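PDB 6WCD: DNA-(apurinic or apyrimidinic site) lyase from Xenopus laevis, which acts as a 3'-5' exonuclease and weak AP endonuclease in DNA base excision repair, this chain being its catalytic nuclease domain. Local coordinates for residues T166-I171 with G237-S242; S46-G51 with P326-R331; G94-Y99 with L121-I126; T35-T38 with L42-P45. All blocks are in the same frame, centred on the assembly; numbering follows the deposited sequence. Where two conformers were deposited one is given.

Contact 1 of 4, residues T166-I171 with G237-S242; sequences TRAEAI and GLFYDS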
loop_
_atom_site.group_PDB
_atom_site.type_symbol
_atom_site.label_atom_id
_atom_site.label_comp_id
_atom_site.label_asym_id
_atom_site.label_seq_id
_atom_site.Cartn_x
_atom_site.Cartn_y
_atom_site.Cartn_z
ATOM N N THR A 166 -3.423 -9.933 -10.717
ATOM C CA THR A 166 -4.135 -9.709 -11.973
ATOM C C THR A 166 -4.185 -8.225 -12.294
ATOM O O THR A 166 -3.921 -7.801 -13.423
ATOM C CB THR A 166 -5.541 -10.292 -11.871
ATOM O OG1 THR A 166 -5.469 -11.716 -11.722
ATOM C CG2 THR A 166 -6.328 -10.031 -13.163
ATOM N N ARG A 167 -4.565 -7.412 -11.321
ATOM C CA ARG A 167 -4.730 -5.992 -11.594
ATOM C C ARG A 167 -3.385 -5.321 -11.866
ATOM O O ARG A 167 -3.262 -4.509 -12.781
ATOM C CB ARG A 167 -5.441 -5.313 -10.425
ATOM C CG ARG A 167 -5.682 -3.820 -10.663
ATOM C CD ARG A 167 -6.667 -3.612 -11.806
ATOM N NE ARG A 167 -6.958 -2.210 -12.100
ATOM C CZ ARG A 167 -7.770 -1.455 -11.376
ATOM N NH1 ARG A 167 -8.329 -1.924 -10.292
ATOM N NH2 ARG A 167 -8.015 -0.183 -11.732
ATOM N N ALA A 168 -2.384 -5.599 -11.028
ATOM C CA ALA A 168 -1.095 -4.924 -11.154
ATOM C C ALA A 168 -0.439 -5.252 -12.476
ATOM O O ALA A 168 0.124 -4.359 -13.136
ATOM C CB ALA A 168 -0.205 -5.323 -9.997
ATOM N N GLU A 169 -0.512 -6.514 -12.905
ATOM C CA GLU A 169 0.073 -6.896 -14.193
ATOM C C GLU A 169 -0.709 -6.302 -15.355
ATOM O O GLU A 169 -0.106 -5.942 -16.390
ATOM C CB GLU A 169 0.187 -8.419 -14.278
ATOM C CG GLU A 169 1.214 -8.914 -13.271
ATOM C CD GLU A 169 1.472 -10.404 -13.337
ATOM O OE1 GLU A 169 0.860 -11.126 -14.175
ATOM O OE2 GLU A 169 2.301 -10.851 -12.534
ATOM N N ALA A 170 -2.019 -6.124 -15.212
ATOM C CA ALA A 170 -2.776 -5.541 -16.315
ATOM C C ALA A 170 -2.451 -4.064 -16.468
ATOM O O ALA A 170 -2.293 -3.573 -17.599
ATOM C CB ALA A 170 -4.276 -5.708 -16.097
ATOM N N ILE A 171 -2.298 -3.360 -15.358
ATOM C CA ILE A 171 -1.903 -1.945 -15.460
ATOM C C ILE A 171 -0.527 -1.868 -16.093
ATOM O O ILE A 171 -0.281 -1.052 -16.990
ATOM C CB ILE A 171 -1.941 -1.273 -14.077
ATOM C CG1 ILE A 171 -3.381 -1.243 -13.570
ATOM C CG2 ILE A 171 -1.324 0.119 -14.132
ATOM C CD1 ILE A 171 -3.498 -0.943 -12.050
ATOM N N GLY A 237 8.979 -13.378 -12.105
ATOM C CA GLY A 237 8.066 -12.303 -11.803
ATOM C C GLY A 237 8.507 -10.977 -12.404
ATOM O O GLY A 237 9.673 -10.731 -12.707
ATOM N N LEU A 238 7.535 -10.093 -12.508
ATOM C CA LEU A 238 7.684 -8.808 -13.159
ATOM C C LEU A 238 8.008 -7.693 -12.176
ATOM O O LEU A 238 8.299 -6.564 -12.615
ATOM C CB LEU A 238 6.403 -8.455 -13.894
ATOM C CG LEU A 238 6.025 -9.484 -14.975
ATOM C CD1 LEU A 238 4.638 -9.158 -15.491
ATOM C CD2 LEU A 238 7.044 -9.468 -16.087
ATOM N N PHE A 239 7.968 -7.968 -10.887
ATOM C CA PHE A 239 8.161 -6.984 -9.816
ATOM C C PHE A 239 9.374 -7.329 -8.984
ATOM O O PHE A 239 9.687 -8.496 -8.767
ATOM C CB PHE A 239 6.895 -6.920 -8.956
ATOM C CG PHE A 239 5.747 -6.250 -9.645
ATOM C CD1 PHE A 239 4.887 -6.955 -10.491
ATOM C CD2 PHE A 239 5.582 -4.908 -9.542
ATOM C CE1 PHE A 239 3.855 -6.251 -11.196
ATOM C CE2 PHE A 239 4.565 -4.235 -10.206
ATOM C CZ PHE A 239 3.733 -4.912 -11.068
ATOM N N TYR A 240 10.094 -6.309 -8.511
ATOM C CA TYR A 240 11.185 -6.496 -7.584
ATOM C C TYR A 240 10.788 -5.955 -6.200
ATOM O O TYR A 240 10.167 -4.896 -6.086
ATOM C CB TYR A 240 12.441 -5.736 -8.012
ATOM C CG TYR A 240 13.235 -6.274 -9.157
ATOM C CD1 TYR A 240 13.099 -7.584 -9.579
ATOM C CD2 TYR A 240 14.187 -5.468 -9.779
ATOM C CE1 TYR A 240 13.850 -8.072 -10.613
ATOM C CE2 TYR A 240 14.957 -5.952 -10.810
ATOM C CZ TYR A 240 14.788 -7.255 -11.227
ATOM O OH TYR A 240 15.543 -7.749 -12.262
ATOM N N ASP A 241 11.247 -6.661 -5.179
ATOM C CA ASP A 241 11.261 -6.210 -3.781
ATOM C C ASP A 241 12.362 -5.167 -3.626
ATOM O O ASP A 241 13.554 -5.503 -3.600
ATOM C CB ASP A 241 11.508 -7.435 -2.915
ATOM C CG ASP A 241 11.509 -7.164 -1.421
ATOM O OD1 ASP A 241 11.552 -6.006 -0.968
ATOM O OD2 ASP A 241 11.512 -8.168 -0.668
ATOM N N SER A 242 11.991 -3.899 -3.591
ATOM C CA SER A 242 13.019 -2.867 -3.734
ATOM C C SER A 242 13.976 -2.873 -2.562
ATOM O O SER A 242 15.152 -2.565 -2.721
ATOM C CB SER A 242 12.364 -1.487 -3.908
ATOM O OG SER A 242 11.635 -1.017 -2.758
HETATM O O HOH W 1 4.894 -10.688 -11.590
#

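Contact 2 of 4, residues S46-G51 with P326-R331; sequences SAIVEG and PEFAGR. With EDO (1,2-ethanediol), chain E.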
loop_
_atom_site.group_PDB
_atom_site.type_symbol
_atom_site.label_atom_id
_atom_site.label_comp_id
_atom_site.label_asym_id
_atom_site.label_seq_id
_atom_site.Cartn_x
_atom_site.Cartn_y
_atom_site.Cartn_z
ATOM N N SER A 46 -8.679 13.054 10.381
ATOM C CA SER A 46 -7.853 11.966 9.902
ATOM C C SER A 46 -7.844 11.909 8.394
ATOM O O SER A 46 -6.949 11.272 7.832
ATOM C CB SER A 46 -8.343 10.659 10.491
ATOM O OG SER A 46 -8.150 10.613 11.890
ATOM N N ALA A 47 -8.802 12.501 7.728
ATOM C CA ALA A 47 -8.924 12.393 6.275
ATOM C C ALA A 47 -8.384 13.602 5.547
ATOM O O ALA A 47 -7.807 13.442 4.463
ATOM C CB ALA A 47 -10.387 12.179 5.897
ATOM N N ILE A 48 -8.553 14.802 6.076
ATOM C CA ILE A 48 -8.191 16.040 5.399
ATOM C C ILE A 48 -7.082 16.690 6.204
ATOM O O ILE A 48 -7.285 17.105 7.359
ATOM C CB ILE A 48 -9.409 16.947 5.217
ATOM C CG1 ILE A 48 -10.361 16.236 4.240
ATOM C CG2 ILE A 48 -8.995 18.284 4.572
ATOM C CD1 ILE A 48 -11.649 16.928 4.013
ATOM N N VAL A 49 -5.880 16.753 5.620
ATOM C CA VAL A 49 -4.728 17.306 6.294
ATOM C C VAL A 49 -4.162 18.447 5.459
ATOM O O VAL A 49 -3.926 18.270 4.247
ATOM C CB VAL A 49 -3.651 16.205 6.497
ATOM C CG1 VAL A 49 -2.484 16.769 7.208
ATOM C CG2 VAL A 49 -4.231 15.042 7.291
ATOM N N GLU A 50 -3.891 19.553 6.107
ATOM C CA GLU A 50 -3.308 20.723 5.436
ATOM C C GLU A 50 -2.016 20.333 4.728
ATOM O O GLU A 50 -1.134 19.716 5.329
ATOM C CB GLU A 50 -3.021 21.824 6.445
ATOM C CG GLU A 50 -2.511 23.093 5.795
ATOM C CD GLU A 50 -2.039 24.114 6.820
ATOM O OE1 GLU A 50 -2.486 24.037 7.983
ATOM O OE2 GLU A 50 -1.209 24.979 6.462
ATOM N N GLY A 51 -1.889 20.739 3.456
ATOM C CA GLY A 51 -0.727 20.406 2.676
ATOM C C GLY A 51 -0.798 19.112 1.883
ATOM O O GLY A 51 0.159 18.781 1.163
ATOM N N PRO A 326 -19.276 14.756 0.798
ATOM C CA PRO A 326 -20.308 15.727 1.192
ATOM C C PRO A 326 -20.312 16.040 2.682
ATOM O O PRO A 326 -20.634 17.169 3.068
ATOM C CB PRO A 326 -21.620 15.039 0.782
ATOM C CG PRO A 326 -21.258 13.991 -0.195
ATOM C CD PRO A 326 -19.795 13.592 0.067
ATOM N N GLU A 327 -19.952 15.072 3.523
ATOM C CA GLU A 327 -19.939 15.321 4.961
ATOM C C GLU A 327 -18.902 16.346 5.367
ATOM O O GLU A 327 -19.023 16.931 6.449
ATOM C CB GLU A 327 -19.712 14.016 5.705
ATOM C CG GLU A 327 -18.438 13.236 5.353
ATOM C CD GLU A 327 -18.658 12.098 4.325
ATOM O OE1 GLU A 327 -17.992 11.042 4.454
ATOM O OE2 GLU A 327 -19.459 12.291 3.378
ATOM N N PHE A 328 -17.893 16.600 4.527
ATOM C CA PHE A 328 -16.822 17.527 4.868
ATOM C C PHE A 328 -16.933 18.849 4.092
ATOM O O PHE A 328 -15.949 19.580 3.971
ATOM C CB PHE A 328 -15.457 16.867 4.620
ATOM C CG PHE A 328 -15.217 15.593 5.411
ATOM C CD1 PHE A 328 -15.826 15.424 6.650
ATOM C CD2 PHE A 328 -14.419 14.575 4.919
ATOM C CE1 PHE A 328 -15.609 14.271 7.367
ATOM C CE2 PHE A 328 -14.190 13.389 5.670
ATOM C CZ PHE A 328 -14.828 13.267 6.896
ATOM N N ALA A 329 -18.114 19.174 3.566
ATOM C CA ALA A 329 -18.229 20.347 2.687
ATOM C C ALA A 329 -17.995 21.677 3.409
ATOM O O ALA A 329 -17.639 22.672 2.754
ATOM C CB ALA A 329 -19.602 20.363 2.018
ATOM N N GLY A 330 -18.236 21.751 4.721
ATOM C CA GLY A 330 -17.882 22.926 5.501
ATOM C C GLY A 330 -19.084 23.796 5.848
ATOM O O GLY A 330 -20.177 23.668 5.289
ATOM N N ARG A 331 -18.854 24.720 6.802
ATOM C CA ARG A 331 -19.940 25.522 7.349
ATOM C C ARG A 331 -20.509 26.490 6.317
ATOM O O ARG A 331 -21.715 26.763 6.333
ATOM C CB ARG A 331 -19.456 26.294 8.583
ATOM C CG ARG A 331 -20.529 27.090 9.296
ATOM C CD ARG A 331 -19.927 28.198 10.134
ATOM N NE ARG A 331 -20.960 28.978 10.815
ATOM C CZ ARG A 331 -20.744 30.128 11.456
ATOM N NH1 ARG A 331 -21.754 30.761 12.051
ATOM N NH2 ARG A 331 -19.522 30.647 11.511
HETATM C C1 EDO E . 2.161 23.030 5.019
HETATM O O1 EDO E . 1.819 23.577 6.301
HETATM C C2 EDO E . 1.064 23.377 4.017
HETATM O O2 EDO E . 1.573 23.236 2.682
#

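Contact 3 of 4, residues G94-Y99 with L121-I126; sequences GSVGCY and LTQHRI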
loop_
_atom_site.group_PDB
_atom_site.type_symbol
_atom_site.label_atom_id
_atom_site.label_comp_id
_atom_site.label_asym_id
_atom_site.label_seq_id
_atom_site.Cartn_x
_atom_site.Cartn_y
_atom_site.Cartn_z
ATOM N N GLY A 94 -12.420 9.767 -13.620
ATOM C CA GLY A 94 -11.140 9.897 -12.948
ATOM C C GLY A 94 -10.579 8.602 -12.423
ATOM O O GLY A 94 -9.721 8.639 -11.529
ATOM N N SER A 95 -11.001 7.470 -12.974
ATOM C CA SER A 95 -10.580 6.145 -12.520
ATOM C C SER A 95 -9.359 5.640 -13.306
ATOM O O SER A 95 -8.937 6.199 -14.323
ATOM C CB SER A 95 -11.721 5.141 -12.670
ATOM O OG SER A 95 -11.962 4.878 -14.051
ATOM N N VAL A 96 -8.793 4.534 -12.819
ATOM C CA VAL A 96 -7.549 3.994 -13.364
ATOM C C VAL A 96 -7.791 2.933 -14.426
ATOM O O VAL A 96 -7.064 2.837 -15.415
ATOM C CB VAL A 96 -6.727 3.411 -12.206
ATOM C CG1 VAL A 96 -5.566 2.613 -12.735
ATOM C CG2 VAL A 96 -6.302 4.540 -11.248
ATOM N N GLY A 97 -8.768 2.056 -14.211
ATOM C CA GLY A 97 -9.017 1.046 -15.231
ATOM C C GLY A 97 -7.931 -0.027 -15.321
ATOM O O GLY A 97 -7.165 -0.274 -14.395
ATOM N N CYS A 98 -7.872 -0.664 -16.493
ATOM C CA CYS A 98 -6.944 -1.771 -16.766
ATOM C C CYS A 98 -7.123 -2.898 -15.741
ATOM O O CYS A 98 -6.256 -3.175 -14.929
ATOM C CB CYS A 98 -5.477 -1.320 -16.723
ATOM S SG CYS A 98 -5.088 -0.009 -17.879
ATOM N N TYR A 99 -8.286 -3.547 -15.815
ATOM C CA TYR A 99 -8.667 -4.513 -14.775
ATOM C C TYR A 99 -8.045 -5.903 -14.927
ATOM O O TYR A 99 -7.870 -6.607 -13.915
ATOM C CB TYR A 99 -10.183 -4.594 -14.752
ATOM C CG TYR A 99 -10.783 -3.282 -14.313
ATOM C CD1 TYR A 99 -10.585 -2.811 -13.036
ATOM C CD2 TYR A 99 -11.483 -2.499 -15.181
ATOM C CE1 TYR A 99 -11.110 -1.587 -12.640
ATOM C CE2 TYR A 99 -12.015 -1.273 -14.787
ATOM C CZ TYR A 99 -11.827 -0.833 -13.518
ATOM O OH TYR A 99 -12.346 0.397 -13.133
ATOM N N LEU A 121 -5.734 2.995 -5.368
ATOM C CA LEU A 121 -4.811 3.213 -6.491
ATOM C C LEU A 121 -4.778 4.682 -6.853
ATOM O O LEU A 121 -5.826 5.325 -6.993
ATOM C CB LEU A 121 -5.210 2.430 -7.741
ATOM C CG LEU A 121 -4.975 0.921 -7.627
ATOM C CD1 LEU A 121 -5.887 0.246 -6.662
ATOM C CD2 LEU A 121 -5.076 0.301 -9.027
ATOM N N THR A 122 -3.557 5.219 -7.024
ATOM C CA THR A 122 -3.390 6.593 -7.503
ATOM C C THR A 122 -2.430 6.550 -8.687
ATOM O O THR A 122 -1.505 5.737 -8.708
ATOM C CB THR A 122 -2.896 7.543 -6.397
ATOM O OG1 THR A 122 -1.702 7.079 -5.788
ATOM C CG2 THR A 122 -3.927 7.778 -5.276
ATOM N N GLN A 123 -2.696 7.377 -9.692
ATOM C CA GLN A 123 -1.881 7.375 -10.894
ATOM C C GLN A 123 -1.293 8.757 -11.083
ATOM O O GLN A 123 -2.014 9.749 -11.060
ATOM C CB GLN A 123 -2.733 6.940 -12.083
ATOM C CG GLN A 123 -2.001 6.687 -13.336
ATOM C CD GLN A 123 -2.911 5.991 -14.329
ATOM O OE1 GLN A 123 -3.671 6.649 -15.041
ATOM N NE2 GLN A 123 -2.870 4.663 -14.355
ATOM N N HIS A 124 0.028 8.793 -11.297
ATOM C CA HIS A 124 0.841 9.996 -11.259
ATOM C C HIS A 124 1.640 10.073 -12.550
ATOM O O HIS A 124 2.293 9.101 -12.938
ATOM C CB HIS A 124 1.809 9.930 -10.066
ATOM C CG HIS A 124 1.136 9.639 -8.757
ATOM N ND1 HIS A 124 0.739 10.622 -7.884
ATOM C CD2 HIS A 124 0.732 8.465 -8.210
ATOM C CE1 HIS A 124 0.116 10.061 -6.855
ATOM N NE2 HIS A 124 0.107 8.762 -7.019
ATOM N N ARG A 125 1.709 11.232 -13.165
ATOM C CA ARG A 125 2.652 11.367 -14.272
ATOM C C ARG A 125 4.029 11.695 -13.701
ATOM O O ARG A 125 4.154 12.440 -12.720
ATOM C CB ARG A 125 2.201 12.458 -15.215
ATOM C CG ARG A 125 0.921 12.106 -15.969
ATOM C CD ARG A 125 1.123 10.945 -16.996
ATOM N NE ARG A 125 1.431 11.455 -18.339
ATOM C CZ ARG A 125 1.755 10.709 -19.397
ATOM N NH1 ARG A 125 1.993 11.291 -20.563
ATOM N NH2 ARG A 125 1.857 9.394 -19.312
ATOM N N ILE A 126 5.061 11.132 -14.322
ATOM C CA ILE A 126 6.433 11.317 -13.848
ATOM C C ILE A 126 7.296 11.559 -15.080
ATOM O O ILE A 126 6.967 11.164 -16.202
ATOM C CB ILE A 126 6.991 10.126 -13.028
ATOM C CG1 ILE A 126 6.979 8.822 -13.855
ATOM C CG2 ILE A 126 6.278 10.005 -11.694
ATOM C CD1 ILE A 126 7.817 7.702 -13.259
HETATM O O HOH W 2 -4.628 3.685 -16.462
#

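Contact 4 of 4, residues T35-T38 with L42-P45; sequences TKVT and LDEP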
loop_
_atom_site.group_PDB
_atom_site.type_symbol
_atom_site.label_atom_id
_atom_site.label_comp_id
_atom_site.label_asym_id
_atom_site.label_seq_id
_atom_site.Cartn_x
_atom_site.Cartn_y
_atom_site.Cartn_z
ATOM N N THR A 35 -5.989 2.244 8.424
ATOM C CA THR A 35 -6.337 3.567 8.939
ATOM C C THR A 35 -7.334 3.474 10.085
ATOM O O THR A 35 -7.335 4.347 10.968
ATOM C CB THR A 35 -6.962 4.435 7.868
ATOM O OG1 THR A 35 -8.174 3.784 7.493
ATOM C CG2 THR A 35 -6.045 4.589 6.674
ATOM N N LYS A 36 -8.184 2.433 10.109
ATOM C CA LYS A 36 -9.323 2.282 11.015
ATOM C C LYS A 36 -10.301 3.427 10.881
ATOM O O LYS A 36 -11.117 3.650 11.756
ATOM C CB LYS A 36 -8.891 2.044 12.471
ATOM C CG LYS A 36 -7.987 0.812 12.621
ATOM C CD LYS A 36 -7.706 0.416 14.064
ATOM C CE LYS A 36 -6.750 -0.747 14.088
ATOM N NZ LYS A 36 -6.708 -1.297 15.479
ATOM N N VAL A 37 -10.290 4.089 9.739
ATOM C CA VAL A 37 -11.268 5.118 9.423
ATOM C C VAL A 37 -12.345 4.542 8.515
ATOM O O VAL A 37 -12.045 4.079 7.409
ATOM C CB VAL A 37 -10.610 6.337 8.749
ATOM C CG1 VAL A 37 -11.667 7.401 8.425
ATOM C CG2 VAL A 37 -9.515 6.940 9.647
ATOM N N THR A 38 -13.591 4.604 8.950
ATOM C CA THR A 38 -14.733 4.307 8.123
ATOM C C THR A 38 -15.587 5.551 7.994
ATOM O O THR A 38 -15.494 6.490 8.812
ATOM C CB THR A 38 -15.521 3.104 8.700
ATOM O OG1 THR A 38 -15.723 3.256 10.104
ATOM C CG2 THR A 38 -14.757 1.837 8.483
ATOM N N LEU A 42 -17.166 10.103 10.462
ATOM C CA LEU A 42 -17.057 11.553 10.155
ATOM C C LEU A 42 -15.726 12.152 10.631
ATOM O O LEU A 42 -15.676 13.307 11.094
ATOM C CB LEU A 42 -18.219 12.330 10.737
ATOM C CG LEU A 42 -19.645 11.837 10.460
ATOM C CD1 LEU A 42 -20.709 12.579 11.251
ATOM C CD2 LEU A 42 -19.898 11.934 8.971
ATOM N N ASP A 43 -14.656 11.396 10.464
ATOM C CA ASP A 43 -13.338 11.756 11.022
ATOM C C ASP A 43 -12.574 12.644 10.059
ATOM O O ASP A 43 -11.585 12.255 9.439
ATOM C CB ASP A 43 -12.551 10.508 11.400
ATOM C CG ASP A 43 -11.399 10.834 12.312
ATOM O OD1 ASP A 43 -11.232 12.059 12.572
ATOM O OD2 ASP A 43 -10.659 9.891 12.723
ATOM N N GLU A 44 -13.032 13.892 9.990
ATOM C CA GLU A 44 -12.426 14.864 9.094
ATOM C C GLU A 44 -10.969 15.086 9.425
ATOM O O GLU A 44 -10.153 15.173 8.490
ATOM C CB GLU A 44 -13.219 16.165 9.162
ATOM C CG GLU A 44 -12.802 17.132 8.075
ATOM C CD GLU A 44 -13.476 18.487 8.244
ATOM O OE1 GLU A 44 -13.475 19.009 9.378
ATOM O OE2 GLU A 44 -14.011 19.021 7.251
ATOM N N PRO A 45 -10.555 15.153 10.685
ATOM C CA PRO A 45 -9.117 15.403 10.945
ATOM C C PRO A 45 -8.214 14.299 10.462
ATOM O O PRO A 45 -7.044 14.568 10.203
ATOM C CB PRO A 45 -9.063 15.556 12.469
ATOM C CG PRO A 45 -10.445 16.074 12.839
ATOM C CD PRO A 45 -11.382 15.300 11.893
HETATM O O HOH W 3 -14.692 9.239 8.484
#

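Contact 1 of 4, residues T166-I171 with G237-S242
Glu169 OE2 is gripped twice: a water 2.8 Å away donates to it, and so does NE2 of Gln165, one helical turn earlier. The same water accepts from Leu238 N at 2.9 Å, joining the side chain of helix 152-173 to the backbone at the entry to strand 239-241. It also lies at the edge of the Phe239 ring, in the ring plane. Glu169 CG stands anti to its own carbonyl carbon (chi1 -67°) and the chain runs extended beyond it, which carries the carboxylate out toward Leu238. The Glu169 and Leu238 side chains cross at about a right angle, with Glu169 CD 4.0 Å from Leu238 CD1, while Glu169 CG comes to the edge of the Phe239 ring at 4.3 Å from CE1. Deeper in, Ala168 CB approaches Phe239 CZ at 4.1 Å and completes the apolar part. Ala168 and Phe239 are both buried and both touch Ile180 of strand 177-181; Phe239 is also stacked with Phe214. The polar bridge thus lies beside partly exposed Glu169 and exposed Leu238, with the hydrocarbon contact beneath, as is typical of a helix laid over a sheet in the layered alpha/beta DNase I-like fold.

Contact 2 of 4, residues S46-G51 with P326-R331
Phe328, in the loop after strand 310-312, packs against the end of the short helix 44-47, so the C-terminal part of the modelled chain is laid on the outside of the DNase I-like nuclease fold. The two segments are 275 residues apart in sequence; their nearest CA atoms, those of Ile48 and Phe328, are 8.8 Å apart, and the contacts across the gap are made by side chains.

The apolar contacts are two. Ile48 CD1 reaches Phe328 CD2 at 3.7 Å and is nearly as close to Phe328 CB, at 3.9 Å, so the methyl sits by the root of the ring. Ile48 CG1 lies anti to the carbonyl carbon (chi1 -66°) and CD1 extends straight on (chi2 176°); this side chain and Phe328 run past each other in opposite directions. Farther along the same side of the ring, Ala47 CB meets Phe328 CE2 at 4.0 Å. Both approaches are oblique to the ring. One face of it is overlaid by Glu327 CG, 3.6 Å above the plane and offset toward the rim.

Polar links lie around this patch. Glu327 OE2 makes a salt bridge with Arg39, and Ala47 O accepts from Ser54 OG. At the other end of segment 46-51, Glu50 OE2 accepts a weak hydrogen bond of 3.3 Å from O1 of a bound 1,2-ethanediol.

Contact 3 of 4, residues G94-Y99 with L121-I126
Strand 119-127 belongs to the mixed sheet of eight strands, and the loop between strand 80-83 and helix 107-114 folds over it here, CA of Val96 lying 7.0 Å from CA of Gln123. Val96 carries the contact. Its CG1 stands anti to the backbone N (chi1 169°) and reaches Gln123 NE2 at 3.8 Å, whereas CG2, on the other branch, comes to Leu121 CB at 4.2 Å. The isopropyl group is thereby set across two residues, Leu121 and Gln123, whose side chains rise from the same side of the strand. The Gln123 chain is extended beyond CG, and its NE2 has two polar partners: it is hydrogen-bonded to Thr137 OG1 on the neighbouring strand 133-142, and it donates to a water at 2.9 Å. That water in turn donates to Val96 O at 2.8 Å, tying the loop backbone to the strand side chain. Glu82, on strand 80-83, accepts through OE1 from the N atoms of both Val96 and Gly97, which probably helps hold the loop backbone at Val96. Arg167 and Ile171 of helix 152-173 also touch Val96 and Leu121 respectively, placing the loop beside a helix packed on the sheet, as in the alpha/beta sandwich of the DNase I-like fold.

Contact 4 of 4, residues T35-T38 with L42-P45
The two segments face each other across a short connection, CA of Val37 lying 7.1 Å from CA of Asp43 and CA of Thr38 7.9 Å from CA of Leu42. Their backbones are joined through a water, which donates to Thr38 O at 2.9 Å and accepts from Asp43 N, also at 2.9 Å. The direct approach of Thr38 O to Leu42 N is 4.3 Å, too long for a bond. Within segment 42-45, Asp43 is the centre of an inverse gamma turn (phi -87°, psi 74°), and the closing bond from Glu44 N to Leu42 O is weak.

In segment 35-38, Thr35 OG1 accepts from Val37 N at 3.1 Å in a nearly straight bond that makes an ST turn. This loop leaves strand 29-33 just beyond the magnesium ligand Glu34 and leads into helix 44-47, for which Asp43 occupies the N-cap position. The Asp43 carboxylate is divided between two partners: OD2 is hydrogen-bonded to Ser46 OG, three residues on, while OD1 forms a salt bridge with Arg12.

Across the gap the side chains meet loosely. Val37 CG1, anti to the backbone N (chi1 180°), comes within 4.4 Å of Asp43 CB, so the methyl faces the aliphatic base of the acid rather than its charged end. The Thr38 side chain sets off away from segment 42-45, and its OG1 is hydrogen-bonded to Asp40 OD1 and to Gly64 N.

In the fold
Contacts 1 and 3 share helix 152-173 and the eight-stranded sheet: their centres are 15 Å apart, and Arg167 of contact 1 reaches the backbone oxygen of Gly97 in contact 3. Contacts 2 and 4, with centres 11 Å apart, share helix 44-47, and Phe328 rests on Glu44. Contacts 1 and 2 lie on opposite sides of the chain's centre, 33 Å between centres. Each is only partly buried, contact 2 being farthest out at 22 Å from that centre. The chemistry differs too: contacts 1 and 3 combine apolar touches with a water bridge, contact 4 relies mainly on its water, and contact 2 is purely apolar between its segments.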